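Local atomic coordinates of Lmo2125 protein (Listeria monocytogenes serovar 1/2a, PDB entry 5TU0), a protein that binds maltose and, as a lipoprotein of the bacterial solute-binding protein 1 family, probably delivers it to a membrane transporter for uptake. Residues 9-14 / 289-294; 18-23 / 38-43; 64-69 / 110-115; 70-75 / 79-84. The protein carries 2 engineered substitutions. All coordinates share one frame; numbering follows the deposited sequence.

Interaction 1: residues 9-14 / 289-294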
loop_
_atom_site.group_PDB
_atom_site.type_symbol
_atom_site.label_atom_id
_atom_site.label_comp_id
_atom_site.label_asym_id
_atom_site.label_seq_id
_atom_site.Cartn_x
_atom_site.Cartn_y
_atom_site.Cartn_z
ATOM N N LYS A 9 12.301 -22.690 26.800
ATOM C CA LYS A 9 11.219 -22.236 25.881
ATOM C C LYS A 9 11.483 -22.095 24.370
ATOM O O LYS A 9 12.615 -21.991 23.915
ATOM C CB LYS A 9 10.638 -20.925 26.424
ATOM C CG LYS A 9 11.661 -19.803 26.502
ATOM C CD LYS A 9 11.205 -18.612 27.337
ATOM C CE LYS A 9 11.226 -18.907 28.825
ATOM N NZ LYS A 9 10.865 -17.700 29.616
ATOM N N THR A 10 10.395 -22.085 23.605
ATOM C CA THR A 10 10.463 -22.023 22.140
ATOM C C THR A 10 9.401 -21.061 21.557
ATOM O O THR A 10 8.371 -20.802 22.192
ATOM C CB THR A 10 10.358 -23.449 21.537
ATOM O OG1 THR A 10 10.483 -23.403 20.099
ATOM C CG2 THR A 10 9.044 -24.122 21.941
ATOM N N LEU A 11 9.684 -20.536 20.360
ATOM C CA LEU A 11 8.834 -19.557 19.676
ATOM C C LEU A 11 8.707 -19.929 18.194
ATOM O O LEU A 11 9.711 -20.143 17.519
ATOM C CB LEU A 11 9.469 -18.172 19.773
ATOM C CG LEU A 11 8.657 -17.013 19.177
ATOM C CD1 LEU A 11 7.533 -16.625 20.124
ATOM C CD2 LEU A 11 9.544 -15.817 18.883
ATOM N N THR A 12 7.477 -20.006 17.682
ATOM C CA THR A 12 7.277 -20.336 16.271
ATOM C C THR A 12 6.982 -19.078 15.453
ATOM O O THR A 12 5.988 -18.361 15.701
ATOM C CB THR A 12 6.191 -21.404 16.083
ATOM O OG1 THR A 12 6.586 -22.592 16.778
ATOM C CG2 THR A 12 6.014 -21.738 14.619
ATOM N N VAL A 13 7.839 -18.837 14.457
ATOM C CA VAL A 13 7.766 -17.641 13.620
ATOM C C VAL A 13 7.395 -18.098 12.232
ATOM O O VAL A 13 8.117 -18.898 11.651
ATOM C CB VAL A 13 9.133 -16.919 13.584
ATOM C CG1 VAL A 13 9.123 -15.721 12.625
ATOM C CG2 VAL A 13 9.538 -16.504 14.987
ATOM N N SER A 14 6.245 -17.636 11.731
ATOM C CA SER A 14 5.781 -17.998 10.400
ATOM C C SER A 14 5.883 -16.824 9.444
ATOM O O SER A 14 5.337 -15.743 9.701
ATOM C CB SER A 14 4.338 -18.509 10.429
ATOM O OG SER A 14 3.949 -19.012 9.152
ATOM N N GLN A 289 6.481 -10.901 22.420
ATOM C CA GLN A 289 6.623 -9.438 22.582
ATOM C C GLN A 289 8.095 -9.052 22.398
ATOM O O GLN A 289 8.416 -8.066 21.713
ATOM C CB GLN A 289 6.132 -8.974 23.955
ATOM C CG GLN A 289 6.352 -7.486 24.219
ATOM C CD GLN A 289 5.500 -6.602 23.328
ATOM O OE1 GLN A 289 4.269 -6.628 23.413
ATOM N NE2 GLN A 289 6.143 -5.788 22.480
ATOM N N LYS A 290 8.982 -9.844 23.003
ATOM C CA LYS A 290 10.409 -9.612 22.869
ATOM C C LYS A 290 10.816 -9.736 21.390
ATOM O O LYS A 290 11.598 -8.942 20.917
ATOM C CB LYS A 290 11.209 -10.539 23.775
ATOM C CG LYS A 290 11.018 -10.234 25.268
ATOM C CD LYS A 290 11.769 -11.240 26.117
ATOM C CE LYS A 290 11.710 -10.928 27.610
ATOM N NZ LYS A 290 10.333 -11.045 28.167
ATOM N N TRP A 291 10.236 -10.684 20.667
ATOM C CA TRP A 291 10.524 -10.846 19.223
ATOM C C TRP A 291 10.125 -9.612 18.424
ATOM O O TRP A 291 10.881 -9.156 17.584
ATOM C CB TRP A 291 9.844 -12.093 18.637
ATOM C CG TRP A 291 10.072 -12.219 17.159
ATOM C CD1 TRP A 291 9.234 -11.809 16.162
ATOM C CD2 TRP A 291 11.237 -12.733 16.517
ATOM N NE1 TRP A 291 9.796 -12.054 14.935
ATOM C CE2 TRP A 291 11.033 -12.622 15.129
ATOM C CE3 TRP A 291 12.440 -13.276 16.982
ATOM C CZ2 TRP A 291 11.982 -13.054 14.197
ATOM C CZ3 TRP A 291 13.385 -13.709 16.053
ATOM C CH2 TRP A 291 13.147 -13.589 14.673
ATOM N N LEU A 292 8.928 -9.083 18.673
ATOM C CA LEU A 292 8.499 -7.874 17.976
ATOM C C LEU A 292 9.470 -6.700 18.199
ATOM O O LEU A 292 9.804 -5.973 17.253
ATOM C CB LEU A 292 7.065 -7.475 18.364
ATOM C CG LEU A 292 5.929 -8.026 17.491
ATOM C CD1 LEU A 292 5.952 -9.545 17.413
ATOM C CD2 LEU A 292 4.570 -7.536 17.977
ATOM N N ASP A 293 9.908 -6.527 19.449
ATOM C CA ASP A 293 10.844 -5.453 19.828
ATOM C C ASP A 293 12.213 -5.668 19.193
ATOM O O ASP A 293 12.912 -4.701 18.865
ATOM C CB ASP A 293 11.001 -5.368 21.358
ATOM C CG ASP A 293 9.722 -4.892 22.062
ATOM O OD1 ASP A 293 8.798 -4.387 21.385
ATOM O OD2 ASP A 293 9.642 -5.028 23.303
ATOM N N TYR A 294 12.607 -6.933 19.077
ATOM C CA TYR A 294 13.861 -7.298 18.418
ATOM C C TYR A 294 13.818 -7.040 16.899
ATOM O O TYR A 294 14.635 -6.278 16.349
ATOM C CB TYR A 294 14.142 -8.784 18.659
ATOM C CG TYR A 294 15.360 -9.340 17.954
ATOM C CD1 TYR A 294 16.633 -9.127 18.462
ATOM C CD2 TYR A 294 15.238 -10.118 16.801
ATOM C CE1 TYR A 294 17.762 -9.649 17.829
ATOM C CE2 TYR A 294 16.368 -10.641 16.160
ATOM C CZ TYR A 294 17.628 -10.400 16.687
ATOM O OH TYR A 294 18.769 -10.894 16.082
#
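Leu11 of strand 10-15 and Trp291 of helix 285-295 stand where the two backbones come closest, with their CA atoms 8.9 Å apart, a spacing bridged entirely by apolar side chains. From the strand, Leu11 and Val13 both point toward the helix; as alternate residues they share one face of the sheet. Trp291 CG lies anti to the backbone N (chi1 177°), which sends the indole outward from the helix to the strand. Leu11 uses one branch: CD2 comes within 3.7 Å of Trp291 CB and 4.0 Å of Trp291 CG, so it packs at the root of the indole, approaching the ring obliquely. The CG2 methyl of Val13 sits over the centre of one indole face, 4.2 Å above the plane and equally far from Trp291 CE2, a loose van der Waals contact. All three side chains are buried. Trp291 also belongs to an aromatic cluster, Trp276 and Phe30 each meeting it edge-to-face. Val13 also touches Val23 of helix 17-34, while Leu11 is covered further by Val287 and Ala288. A strand presenting alternate aliphatic residues to the large side chain of a covering helix is the sheet-helix layering of the alpha/beta lobes of periplasmic binding proteins, here tying the N-terminal strand to a helix from much later in the sequence.

Interaction 2: residues 18-23 / 38-43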
loop_
_atom_site.group_PDB
_atom_site.type_symbol
_atom_site.label_atom_id
_atom_site.label_comp_id
_atom_site.label_asym_id
_atom_site.label_seq_id
_atom_site.Cartn_x
_atom_site.Cartn_y
_atom_site.Cartn_z
ATOM N N GLY A 18 9.647 -15.216 0.957
ATOM C CA GLY A 18 10.567 -14.102 0.764
ATOM C C GLY A 18 11.262 -13.574 2.003
ATOM O O GLY A 18 12.194 -12.801 1.897
ATOM N N TYR A 19 10.810 -13.985 3.180
ATOM C CA TYR A 19 11.426 -13.539 4.421
ATOM C C TYR A 19 12.102 -14.666 5.200
ATOM O O TYR A 19 12.701 -14.409 6.235
ATOM C CB TYR A 19 10.386 -12.888 5.321
ATOM C CG TYR A 19 9.640 -11.751 4.666
ATOM C CD1 TYR A 19 10.306 -10.616 4.249
ATOM C CD2 TYR A 19 8.254 -11.802 4.497
ATOM C CE1 TYR A 19 9.630 -9.570 3.644
ATOM C CE2 TYR A 19 7.571 -10.760 3.891
ATOM C CZ TYR A 19 8.260 -9.644 3.470
ATOM O OH TYR A 19 7.583 -8.616 2.873
ATOM N N LYS A 20 12.022 -15.897 4.691
ATOM C CA LYS A 20 12.584 -17.053 5.406
ATOM C C LYS A 20 14.082 -16.897 5.665
ATOM O O LYS A 20 14.536 -17.076 6.806
ATOM C CB LYS A 20 12.306 -18.352 4.641
ATOM C CG LYS A 20 12.477 -19.599 5.494
ATOM C CD LYS A 20 12.395 -20.851 4.649
ATOM C CE LYS A 20 12.583 -22.098 5.490
ATOM N NZ LYS A 20 12.762 -23.269 4.593
ATOM N N ASP A 21 14.843 -16.551 4.627
ATOM C CA ASP A 21 16.308 -16.373 4.783
ATOM C C ASP A 21 16.646 -15.259 5.774
ATOM O O ASP A 21 17.580 -15.377 6.574
ATOM C CB ASP A 21 16.972 -16.076 3.439
ATOM C CG ASP A 21 16.915 -17.254 2.474
ATOM O OD1 ASP A 21 16.616 -18.385 2.913
ATOM O OD2 ASP A 21 17.197 -17.052 1.273
ATOM N N TYR A 22 15.880 -14.171 5.703
ATOM C CA TYR A 22 16.060 -13.044 6.596
ATOM C C TYR A 22 15.834 -13.454 8.038
ATOM O O TYR A 22 16.675 -13.169 8.906
ATOM C CB TYR A 22 15.118 -11.888 6.211
ATOM C CG TYR A 22 14.948 -10.876 7.301
ATOM C CD1 TYR A 22 15.973 -9.996 7.619
ATOM C CD2 TYR A 22 13.740 -10.777 8.011
ATOM C CE1 TYR A 22 15.826 -9.063 8.637
ATOM C CE2 TYR A 22 13.581 -9.843 9.026
ATOM C CZ TYR A 22 14.628 -8.983 9.329
ATOM O OH TYR A 22 14.488 -8.041 10.331
ATOM N N VAL A 23 14.720 -14.135 8.300
ATOM C CA VAL A 23 14.425 -14.584 9.656
ATOM C C VAL A 23 15.528 -15.559 10.139
ATOM O O VAL A 23 15.987 -15.456 11.292
ATOM C CB VAL A 23 13.001 -15.169 9.783
ATOM C CG1 VAL A 23 12.781 -15.812 11.147
ATOM C CG2 VAL A 23 11.970 -14.069 9.562
ATOM N N VAL A 38 14.039 -20.639 18.339
ATOM C CA VAL A 38 13.084 -20.109 17.385
ATOM C C VAL A 38 12.921 -21.139 16.268
ATOM O O VAL A 38 13.908 -21.577 15.690
ATOM C CB VAL A 38 13.554 -18.766 16.782
ATOM C CG1 VAL A 38 12.622 -18.300 15.669
ATOM C CG2 VAL A 38 13.670 -17.706 17.870
ATOM N N LYS A 39 11.676 -21.531 16.011
ATOM C CA LYS A 39 11.323 -22.447 14.936
ATOM C C LYS A 39 10.770 -21.582 13.815
ATOM O O LYS A 39 9.797 -20.847 14.019
ATOM C CB LYS A 39 10.271 -23.440 15.423
ATOM C CG LYS A 39 9.733 -24.389 14.366
ATOM C CD LYS A 39 8.646 -25.271 14.957
ATOM C CE LYS A 39 8.022 -26.184 13.916
ATOM N NZ LYS A 39 7.061 -27.137 14.541
ATOM N N VAL A 40 11.391 -21.650 12.643
ATOM C CA VAL A 40 10.957 -20.861 11.499
ATOM C C VAL A 40 10.152 -21.727 10.532
ATOM O O VAL A 40 10.629 -22.756 10.071
ATOM C CB VAL A 40 12.156 -20.247 10.751
ATOM C CG1 VAL A 40 11.679 -19.374 9.593
ATOM C CG2 VAL A 40 13.005 -19.416 11.707
ATOM N N VAL A 41 8.928 -21.309 10.239
ATOM C CA VAL A 41 8.082 -22.028 9.282
ATOM C C VAL A 41 7.768 -21.093 8.121
ATOM O O VAL A 41 7.598 -19.882 8.308
ATOM C CB VAL A 41 6.787 -22.580 9.921
ATOM C CG1 VAL A 41 7.123 -23.550 11.037
ATOM C CG2 VAL A 41 5.905 -21.478 10.458
ATOM N N GLU A 42 7.726 -21.652 6.921
ATOM C CA GLU A 42 7.415 -20.881 5.734
ATOM C C GLU A 42 5.983 -21.165 5.321
ATOM O O GLU A 42 5.575 -22.327 5.203
ATOM C CB GLU A 42 8.385 -21.202 4.592
ATOM C CG GLU A 42 8.201 -20.315 3.350
ATOM C CD GLU A 42 6.933 -20.608 2.546
ATOM O OE1 GLU A 42 6.566 -21.798 2.460
ATOM O OE2 GLU A 42 6.310 -19.662 1.969
ATOM N N LYS A 43 5.219 -20.101 5.095
ATOM C CA LYS A 43 3.843 -20.238 4.648
ATOM C C LYS A 43 3.345 -18.905 4.109
ATOM O O LYS A 43 3.668 -17.849 4.649
ATOM C CB LYS A 43 2.951 -20.723 5.798
ATOM C CG LYS A 43 1.510 -21.026 5.422
ATOM C CD LYS A 43 0.838 -21.778 6.563
ATOM C CE LYS A 43 -0.656 -21.917 6.384
ATOM N NZ LYS A 43 -1.012 -22.741 5.205
#
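Lys20 of helix 17-34 reaches across to Val40 and Glu42 of strand 37-42, and its stem can be followed atom by atom. CB points toward the strand. From it CG leaves anti to the backbone N (chi1 -163°) and comes to 4.2 Å from Val40 CG1. The next carbon, CD, reaches 4.0 Å from Glu42 CB, the stems of Lys20 and Glu42 lying roughly perpendicular. Beyond CG the chain stays extended through CE to NZ, and the ammonium ends 6.7 Å from Glu42 OE1. That is too long for a salt bridge: Glu42 bends at its second torsion (chi2 -72°), and its carboxylate leads away from the helix. The opposite charges may still attract weakly, but the aliphatic stems do the touching. One turn further along the helix, Val23 makes the tighter contact. Its CG1 lies 3.7 Å from Val40 CG2 and 4.0 Å from Val40 CG1, so a single methyl rests against both branches of the opposing valine, the two side chains lying alongside each other and pointing opposite ways. Helix and strand run nearly antiparallel, at 166°, and the axes of these short segments approach to 8.6 Å. The contact packs the helix of a beta-alpha-beta crossover against its second strand: strand 10-15 leads into helix 17-34, which comes back to strand 37-42, parallel to the first. Val23 also packs on Val13 of strand 10-15, while Val40 is flanked by Asn24 and Lys27 and Glu42 by Ala17, so the helix covers one side of both strands.

Interaction 3: residues 64-69 / 110-115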
loop_
_atom_site.group_PDB
_atom_site.type_symbol
_atom_site.label_atom_id
_atom_site.label_comp_id
_atom_site.label_asym_id
_atom_site.label_seq_id
_atom_site.Cartn_x
_atom_site.Cartn_y
_atom_site.Cartn_z
ATOM N N VAL A 64 4.081 -15.924 16.167
ATOM C CA VAL A 64 4.197 -14.623 15.512
ATOM C C VAL A 64 4.216 -14.798 13.999
ATOM O O VAL A 64 4.642 -15.829 13.478
ATOM C CB VAL A 64 5.453 -13.839 15.947
ATOM C CG1 VAL A 64 5.382 -13.464 17.425
ATOM C CG2 VAL A 64 6.704 -14.638 15.651
ATOM N N MET A 65 3.720 -13.779 13.308
ATOM C CA MET A 65 3.651 -13.778 11.856
ATOM C C MET A 65 3.551 -12.328 11.388
ATOM O O MET A 65 3.607 -11.414 12.193
ATOM C CB MET A 65 2.451 -14.622 11.416
ATOM C CG MET A 65 1.095 -14.033 11.796
ATOM S SD MET A 65 -0.088 -15.243 12.444
ATOM C CE MET A 65 0.562 -15.303 14.109
ATOM N N MET A 66 3.405 -12.117 10.093
ATOM C CA MET A 66 3.266 -10.779 9.569
ATOM C C MET A 66 1.874 -10.602 8.982
ATOM O O MET A 66 1.160 -11.577 8.711
ATOM C CB MET A 66 4.333 -10.515 8.505
ATOM C CG MET A 66 5.763 -10.617 9.031
ATOM S SD MET A 66 7.002 -10.515 7.712
ATOM C CE MET A 66 6.618 -8.931 7.021
ATOM N N SER A 67 1.492 -9.342 8.790
ATOM C CA SER A 67 0.227 -9.008 8.169
ATOM C C SER A 67 0.320 -7.651 7.499
ATOM O O SER A 67 1.018 -6.756 7.991
ATOM C CB SER A 67 -0.896 -8.970 9.205
ATOM O OG SER A 67 -2.125 -8.522 8.628
ATOM N N ALA A 68 -0.359 -7.514 6.360
ATOM C CA ALA A 68 -0.504 -6.214 5.732
ATOM C C ALA A 68 -1.193 -5.318 6.756
ATOM O O ALA A 68 -2.035 -5.795 7.537
ATOM C CB ALA A 68 -1.358 -6.309 4.487
ATOM N N PHE A 69 -0.866 -4.024 6.745
ATOM C CA PHE A 69 -1.477 -3.067 7.675
ATOM C C PHE A 69 -3.004 -3.055 7.584
ATOM O O PHE A 69 -3.686 -2.964 8.605
ATOM C CB PHE A 69 -1.006 -1.621 7.421
ATOM C CG PHE A 69 0.433 -1.338 7.786
ATOM C CD1 PHE A 69 1.032 -1.913 8.905
ATOM C CD2 PHE A 69 1.151 -0.398 7.067
ATOM C CE1 PHE A 69 2.343 -1.613 9.241
ATOM C CE2 PHE A 69 2.453 -0.088 7.408
ATOM C CZ PHE A 69 3.043 -0.698 8.507
ATOM N N PRO A 110 4.930 -2.067 13.435
ATOM C CA PRO A 110 5.264 -1.756 12.037
ATOM C C PRO A 110 6.658 -2.196 11.637
ATOM O O PRO A 110 7.612 -1.989 12.407
ATOM C CB PRO A 110 5.172 -0.230 11.975
ATOM C CG PRO A 110 4.333 0.153 13.112
ATOM C CD PRO A 110 4.474 -0.879 14.170
ATOM N N ALA A 111 6.765 -2.763 10.429
ATOM C CA ALA A 111 8.008 -3.305 9.935
ATOM C C ALA A 111 8.426 -2.843 8.528
ATOM O O ALA A 111 9.624 -2.642 8.281
ATOM C CB ALA A 111 7.905 -4.813 9.953
ATOM N N ILE A 112 7.452 -2.692 7.622
ATOM C CA ILE A 112 7.708 -2.341 6.239
ATOM C C ILE A 112 6.702 -1.303 5.795
ATOM O O ILE A 112 5.534 -1.399 6.143
ATOM C CB ILE A 112 7.555 -3.579 5.328
ATOM C CG1 ILE A 112 8.646 -4.620 5.645
ATOM C CG2 ILE A 112 7.609 -3.200 3.845
ATOM C CD1 ILE A 112 8.500 -5.923 4.888
ATOM N N ILE A 113 7.160 -0.311 5.040
ATOM C CA ILE A 113 6.254 0.692 4.486
ATOM C C ILE A 113 6.328 0.617 2.981
ATOM O O ILE A 113 7.337 0.234 2.429
ATOM C CB ILE A 113 6.564 2.146 4.932
ATOM C CG1 ILE A 113 7.997 2.575 4.539
ATOM C CG2 ILE A 113 6.336 2.281 6.432
ATOM C CD1 ILE A 113 8.199 4.079 4.447
ATOM N N GLU A 114 5.229 0.957 2.332
ATOM C CA GLU A 114 5.205 1.035 0.888
ATOM C C GLU A 114 4.055 1.898 0.421
ATOM O O GLU A 114 3.084 2.078 1.136
ATOM C CB GLU A 114 5.151 -0.346 0.230
ATOM C CG GLU A 114 3.977 -1.218 0.600
ATOM C CD GLU A 114 3.849 -2.435 -0.311
ATOM O OE1 GLU A 114 4.817 -2.759 -1.063
ATOM O OE2 GLU A 114 2.764 -3.058 -0.290
ATOM N N THR A 115 4.205 2.464 -0.764
ATOM C CA THR A 115 3.155 3.256 -1.344
ATOM C C THR A 115 3.460 3.350 -2.826
ATOM O O THR A 115 4.522 2.898 -3.286
ATOM C CB THR A 115 3.050 4.666 -0.709
ATOM O OG1 THR A 115 1.878 5.331 -1.201
ATOM C CG2 THR A 115 4.263 5.526 -1.023
#
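Ser67 OG donates a hydrogen bond to Ala68 O at 2.9 Å within segment 64-69, the donor standing 24° off the carbonyl plane, just ahead of Phe69, whose ring carries most of the contact with Pro110 and Ile112. Phe69 CG lies anti to its own carbonyl carbon (chi1 -70°), and the ring extends toward strand 105-121. There Pro110 CA meets the ring at its edge, near the ring plane, 4.0 Å from CE1, while Pro110 CB is 4.1 Å from Phe69 CZ. The carbonyl of Ile112 approaches obliquely, with its O 3.5 Å from Phe69 CZ and 3.6 Å from Phe69 CE2. A second, lighter contact joins two methyl ends: Met66, bent at its last torsion, brings CE to 4.1 Å from Ile112 CD1. The touching residues are all buried. Strand 272-278 lies between the two segments in the sheet, pairing antiparallel with both, so side chains rather than backbone bonds link them directly. Opposite Lys274, Ala111 and Ile112 form a classic beta bulge in strand 105-121. Past the bulge, Glu114 touches the bound sugar, placing this packing beside the maltose pocket of the binding protein.

Interaction 4: residues 70-75 / 79-84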
loop_
_atom_site.group_PDB
_atom_site.type_symbol
_atom_site.label_atom_id
_atom_site.label_comp_id
_atom_site.label_asym_id
_atom_site.label_seq_id
_atom_site.Cartn_x
_atom_site.Cartn_y
_atom_site.Cartn_z
ATOM N N ASP A 70 -3.534 -3.191 6.374
ATOM C CA ASP A 70 -4.993 -3.102 6.188
ATOM C C ASP A 70 -5.864 -4.165 6.881
ATOM O O ASP A 70 -7.080 -3.958 7.031
ATOM C CB ASP A 70 -5.362 -2.977 4.690
ATOM C CG ASP A 70 -4.926 -4.181 3.845
ATOM O OD1 ASP A 70 -4.690 -5.291 4.368
ATOM O OD2 ASP A 70 -4.840 -3.996 2.609
ATOM N N ARG A 71 -5.247 -5.272 7.290
ATOM C CA ARG A 71 -5.908 -6.387 7.990
ATOM C C ARG A 71 -5.662 -6.455 9.506
ATOM O O ARG A 71 -6.342 -7.200 10.196
ATOM C CB ARG A 71 -5.408 -7.709 7.390
ATOM C CG ARG A 71 -5.957 -8.015 6.016
ATOM C CD ARG A 71 -7.265 -8.776 6.162
ATOM N NE ARG A 71 -7.008 -10.187 6.498
ATOM C CZ ARG A 71 -7.904 -11.040 6.996
ATOM N NH1 ARG A 71 -7.553 -12.307 7.225
ATOM N NH2 ARG A 71 -9.147 -10.644 7.273
ATOM N N ILE A 72 -4.693 -5.710 10.022
ATOM C CA ILE A 72 -4.328 -5.824 11.448
ATOM C C ILE A 72 -5.455 -5.438 12.390
ATOM O O ILE A 72 -5.758 -6.170 13.329
ATOM C CB ILE A 72 -3.033 -5.054 11.763
ATOM C CG1 ILE A 72 -1.868 -5.737 11.045
ATOM C CG2 ILE A 72 -2.778 -5.012 13.271
ATOM C CD1 ILE A 72 -0.517 -5.048 11.166
ATOM N N GLY A 73 -6.089 -4.307 12.123
ATOM C CA GLY A 73 -7.215 -3.847 12.935
ATOM C C GLY A 73 -8.330 -4.874 12.982
ATOM O O GLY A 73 -8.830 -5.228 14.061
ATOM N N SER A 74 -8.699 -5.377 11.818
ATOM C CA SER A 74 -9.767 -6.378 11.739
ATOM C C SER A 74 -9.446 -7.681 12.486
ATOM O O SER A 74 -10.314 -8.250 13.150
ATOM C CB SER A 74 -10.079 -6.709 10.286
ATOM O OG SER A 74 -10.976 -7.793 10.235
ATOM N N LEU A 75 -8.211 -8.166 12.358
ATOM C CA LEU A 75 -7.839 -9.398 13.027
ATOM C C LEU A 75 -7.801 -9.164 14.533
ATOM O O LEU A 75 -8.092 -10.064 15.321
ATOM C CB LEU A 75 -6.498 -9.931 12.508
ATOM C CG LEU A 75 -6.549 -10.414 11.050
ATOM C CD1 LEU A 75 -5.163 -10.541 10.453
ATOM C CD2 LEU A 75 -7.311 -11.721 10.944
ATOM N N GLY A 79 -10.502 -10.828 17.660
ATOM C CA GLY A 79 -9.929 -11.619 18.744
ATOM C C GLY A 79 -8.812 -12.576 18.370
ATOM O O GLY A 79 -8.397 -13.388 19.207
ATOM N N HIS A 80 -8.282 -12.472 17.149
ATOM C CA HIS A 80 -7.223 -13.398 16.698
ATOM C C HIS A 80 -5.784 -12.939 16.994
ATOM O O HIS A 80 -4.857 -13.754 16.984
ATOM C CB HIS A 80 -7.386 -13.675 15.200
ATOM C CG HIS A 80 -8.755 -14.151 14.819
ATOM N ND1 HIS A 80 -9.341 -15.264 15.382
ATOM C CD2 HIS A 80 -9.639 -13.681 13.909
ATOM C CE1 HIS A 80 -10.533 -15.451 14.848
ATOM N NE2 HIS A 80 -10.736 -14.505 13.948
ATOM N N LEU A 81 -5.585 -11.639 17.225
ATOM C CA LEU A 81 -4.257 -11.095 17.539
ATOM C C LEU A 81 -4.204 -10.545 18.958
ATOM O O LEU A 81 -5.161 -9.966 19.438
ATOM C CB LEU A 81 -3.894 -9.960 16.578
ATOM C CG LEU A 81 -3.911 -10.324 15.095
ATOM C CD1 LEU A 81 -3.565 -9.111 14.264
ATOM C CD2 LEU A 81 -2.957 -11.468 14.811
ATOM N N ALA A 82 -3.062 -10.701 19.606
ATOM C CA ALA A 82 -2.855 -10.167 20.943
ATOM C C ALA A 82 -2.553 -8.668 20.887
ATOM O O ALA A 82 -1.936 -8.209 19.938
ATOM C CB ALA A 82 -1.666 -10.873 21.587
ATOM N N GLU A 83 -2.947 -7.924 21.914
ATOM C CA GLU A 83 -2.523 -6.526 22.036
ATOM C C GLU A 83 -1.041 -6.568 22.376
ATOM O O GLU A 83 -0.621 -7.407 23.179
ATOM C CB GLU A 83 -3.262 -5.784 23.148
ATOM C CG GLU A 83 -4.734 -5.616 22.897
ATOM C CD GLU A 83 -5.425 -4.881 24.030
ATOM O OE1 GLU A 83 -4.882 -3.863 24.517
ATOM O OE2 GLU A 83 -6.517 -5.330 24.422
ATOM N N VAL A 84 -0.256 -5.696 21.748
ATOM C CA VAL A 84 1.202 -5.667 21.939
ATOM C C VAL A 84 1.679 -4.257 22.191
ATOM O O VAL A 84 0.941 -3.277 21.947
ATOM C CB VAL A 84 1.953 -6.233 20.712
ATOM C CG1 VAL A 84 1.673 -7.723 20.565
ATOM C CG2 VAL A 84 1.564 -5.480 19.430
#
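A Schellman motif ends helix 69-77 and folds the following loop back, so that Leu75 in the last turns meets both His80 and Leu81. Gly79 is the first residue to leave the helix; its positive phi (87°) makes the reversal. The signature bond runs from His80 N to Leu75 O at 3.0 Å, with an N-H...O angle of 147° and the donor nearly along the C=O axis. Around this bond the side chains close in. Leu75 CD2 lies 4.2 Å from His80 CD2, and the same leucine methyl sits 3.7 Å above one face of the Arg71 guanidinium, toward its rim. His80 is turned to a partner outside the contact, its ND1 being hydrogen-bonded to Tyr281 OH. Leu81, buried and also packed on Val277, carries the apolar half. At the other end of the helix, Asp70 OD2 makes a weak hydrogen bond to O3 of a bound glucose. The tightest apolar approach belongs to one methyl: Leu81 CD1 is 3.5 Å from Leu75 CB and also reaches Ile72, 3.8 Å from its O.

Overall arrangement
Interactions 1, 3 and 4 are buried, the first two between sequence-distant parts and the last a local chain reversal; interaction 2 lies partly at the surface. Strand 10-15 joins the first three: its backbone pairs with strand 37-42 of interaction 2 and, through Thr12 and Ser14, with Val64 of interaction 3. Their chemistry follows their place: aromatic rings in the buried interactions 1 and 3, valine packing edged by the stems of charged residues at the more open interaction 2. A backbone hydrogen bond crosses between the segments in interaction 4 alone. Interactions 3 and 4 share the strand-to-helix junction at residues 64-75, where Ser67 touches Ile72, and both include maltose-pocket residues.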